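Side-chain contact in putative sodium:solute symporter (Proteus mirabilis, PDB 5NV9), which carries the sialic acid N-acetylneuraminic acid into the cell together with two sodium ions, driven by the sodium gradient: residues Phe15-Leu18 with Ala19-Leu23. Residues are numbered along the deposited sequence; the frame is centred on the assembly and turned at random.
Sequences FGYL and AAMLL
Tyr17 and Met21 meet one helical turn apart, the methionine chain lying over a face of the tyrosine ring. Met21 is modelled as selenomethionine. Met21 CB starts beside the preceding turn, 3.6 Å from Leu18 O. CG comes next and does most of the touching. Met21 CG lies 3.9 Å from the centroid of the Tyr17 ring and 28° off the ring normal, a CH-pi contact. Met21 CG is displaced toward the phenol end, 3.6 Å from Tyr17 CZ. The chain then bends at chi2 and SE swings out past the CE1 edge, above the ring plane but not over the ring. SE is 3.7 Å from Tyr17 CE1 and approaches the ring obliquely, so the Met-aromatic contact is not centred on the face. A second bend at chi3 brings the methyl CE back toward the backbone, 3.7 Å from Tyr17 O. The bent chain thus touches both the ring and the carbonyl of the same residue. Tyr17 contributes by its own torsion: with CG anti to the backbone N (chi1 153°), the ring leans along the helix toward Met21.

The backbone here is regular helix. Met21 N donates to Tyr17 O at 3.1 Å, and the neighbouring bond from Leu22 N to Leu18 O is nearly straight at 175°. Leu22 packs its CB, CG and CD1 near that same Leu18 carbonyl.

This turn belongs to transmembrane helix 8-29 of a LeuT-fold transporter. Tyr17 is buried, and its OH is hydrogen-bonded to Gln341 and Gln185, which joins helix 8-29 to helices 328-361 and 155-203. Both helices supply ligands of the second sodium site, and the Tyr17 side chain is about 7 Å from that of Ser342. Met21 packs on Tyr169 and Ile184 of helix 155-203, while Tyr17 rests on Ala334, Phe337 and Ala338 of helix 328-361.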
ATOM      1  N   PHE A  15      -2.521 -19.690  14.209  1.00 30.11           N
ATOM      2  CA  PHE A  15      -3.975 -19.709  14.434  1.00 30.53           C
ATOM      3  C   PHE A  15      -4.425 -18.900  15.622  1.00 28.52           C
ATOM      4  O   PHE A  15      -5.544 -18.407  15.644  1.00 27.65           O
ATOM      5  CB  PHE A  15      -4.500 -21.133  14.495  1.00 32.30           C
ATOM      6  CG  PHE A  15      -4.714 -21.732  13.143  1.00 37.96           C
ATOM      7  CD1 PHE A  15      -3.663 -22.230  12.416  1.00 43.53           C
ATOM      8  CD2 PHE A  15      -5.974 -21.742  12.574  1.00 44.68           C
ATOM      9  CE1 PHE A  15      -3.860 -22.773  11.161  1.00 45.33           C
ATOM     10  CE2 PHE A  15      -6.182 -22.276  11.322  1.00 47.23           C
ATOM     11  CZ  PHE A  15      -5.120 -22.793  10.612  1.00 47.50           C
ATOM     12  N   GLY A  16      -3.557 -18.738  16.607  1.00 28.84           N
ATOM     13  CA  GLY A  16      -3.786 -17.746  17.644  1.00 28.87           C
ATOM     14  C   GLY A  16      -3.848 -16.319  17.094  1.00 26.30           C
ATOM     15  O   GLY A  16      -4.730 -15.519  17.475  1.00 25.45           O
ATOM     16  N   TYR A  17      -2.894 -15.987  16.243  1.00 24.20           N
ATOM     17  CA  TYR A  17      -2.882 -14.681  15.594  1.00 25.27           C
ATOM     18  C   TYR A  17      -4.182 -14.441  14.776  1.00 24.77           C
ATOM     19  O   TYR A  17      -4.841 -13.385  14.865  1.00 23.75           O
ATOM     20  CB  TYR A  17      -1.705 -14.564  14.632  1.00 26.17           C
ATOM     21  CG  TYR A  17      -1.999 -13.556  13.469  1.00 22.37           C
ATOM     22  CD1 TYR A  17      -1.877 -12.184  13.666  1.00 23.04           C
ATOM     23  CD2 TYR A  17      -2.412 -13.989  12.253  1.00 22.21           C
ATOM     24  CE1 TYR A  17      -2.125 -11.276  12.645  1.00 23.77           C
ATOM     25  CE2 TYR A  17      -2.676 -13.083  11.197  1.00 25.09           C
ATOM     26  CZ  TYR A  17      -2.554 -11.723  11.407  1.00 22.29           C
ATOM     27  OH  TYR A  17      -2.816 -10.812  10.408  1.00 24.78           O
ATOM     28  N   LEU A  18      -4.554 -15.436  13.984  1.00 24.82           N
ATOM     29  CA  LEU A  18      -5.804 -15.354  13.176  1.00 24.30           C
ATOM     30  C   LEU A  18      -7.083 -15.210  14.010  1.00 23.56           C
ATOM     31  O   LEU A  18      -7.993 -14.433  13.650  1.00 27.26           O
ATOM     32  CB  LEU A  18      -5.901 -16.547  12.249  1.00 23.14           C
ATOM     33  CG  LEU A  18      -4.848 -16.691  11.171  1.00 23.69           C
ATOM     34  CD1 LEU A  18      -4.948 -18.019  10.410  1.00 22.83           C
ATOM     35  CD2 LEU A  18      -4.987 -15.548  10.153  1.00 26.06           C
ATOM     36  N   ALA A  19      -7.163 -15.945  15.129  1.00 24.74           N
ATOM     37  CA  ALA A  19      -8.268 -15.857  16.034  1.00 22.83           C
ATOM     38  C   ALA A  19      -8.297 -14.490  16.687  1.00 24.56           C
ATOM     39  O   ALA A  19      -9.359 -13.945  16.951  1.00 24.99           O
ATOM     40  CB  ALA A  19      -8.152 -16.941  17.094  1.00 24.57           C
ATOM     41  N   ALA A  20      -7.129 -13.918  16.980  1.00 22.50           N
ATOM     42  CA  ALA A  20      -7.096 -12.604  17.604  1.00 22.70           C
ATOM     43  C   ALA A  20      -7.644 -11.517  16.646  1.00 22.81           C
ATOM     44  O   ALA A  20      -8.259 -10.532  17.074  1.00 25.13           O
ATOM     45  CB  ALA A  20      -5.639 -12.255  17.972  1.00 23.49           C
HETATM   46  N   MSE A  21      -7.371 -11.672  15.360  1.00 23.00           N
HETATM   47  CA  MSE A  21      -7.825 -10.704  14.317  1.00 23.80           C
HETATM   48  C   MSE A  21      -9.320 -10.782  14.188  1.00 23.95           C
HETATM   49  O   MSE A  21      -9.989  -9.760  14.213  1.00 23.08           O
HETATM   50  CB  MSE A  21      -7.190 -10.977  12.960  1.00 23.64           C
HETATM   51  CG  MSE A  21      -5.691 -10.717  12.813  1.00 25.18           C
HETATM   52 SE   MSE A  21      -4.990  -9.108  13.702  1.00 30.90          SE
HETATM   53  CE  MSE A  21      -4.646  -9.727  15.540  1.00 27.04           C
ATOM     54  N   LEU A  22      -9.891 -11.982  14.083  1.00 25.63           N
ATOM     55  CA  LEU A  22     -11.353 -12.132  14.102  1.00 24.90           C
ATOM     56  C   LEU A  22     -12.027 -11.598  15.358  1.00 26.77           C
ATOM     57  O   LEU A  22     -13.118 -11.014  15.311  1.00 26.06           O
ATOM     58  CB  LEU A  22     -11.746 -13.613  13.889  1.00 29.71           C
ATOM     59  CG  LEU A  22     -11.462 -14.185  12.480  1.00 32.05           C
ATOM     60  CD1 LEU A  22     -11.301 -15.723  12.482  1.00 32.49           C
ATOM     61  CD2 LEU A  22     -12.518 -13.719  11.507  1.00 32.08           C
ATOM     62  N   LEU A  23     -11.386 -11.758  16.509  1.00 30.30           N
ATOM     63  CA  LEU A  23     -12.013 -11.291  17.751  1.00 30.56           C
ATOM     64  C   LEU A  23     -12.065  -9.754  17.829  1.00 30.09           C
ATOM     65  O   LEU A  23     -13.071  -9.179  18.279  1.00 28.08           O
ATOM     66  CB  LEU A  23     -11.306 -11.897  18.947  1.00 31.95           C
ATOM     67  CG  LEU A  23     -11.560 -13.403  19.224  1.00 31.25           C
ATOM     68  CD1 LEU A  23     -10.453 -13.895  20.121  1.00 30.30           C
ATOM     69  CD2 LEU A  23     -12.899 -13.585  19.919  1.00 33.98           C
TER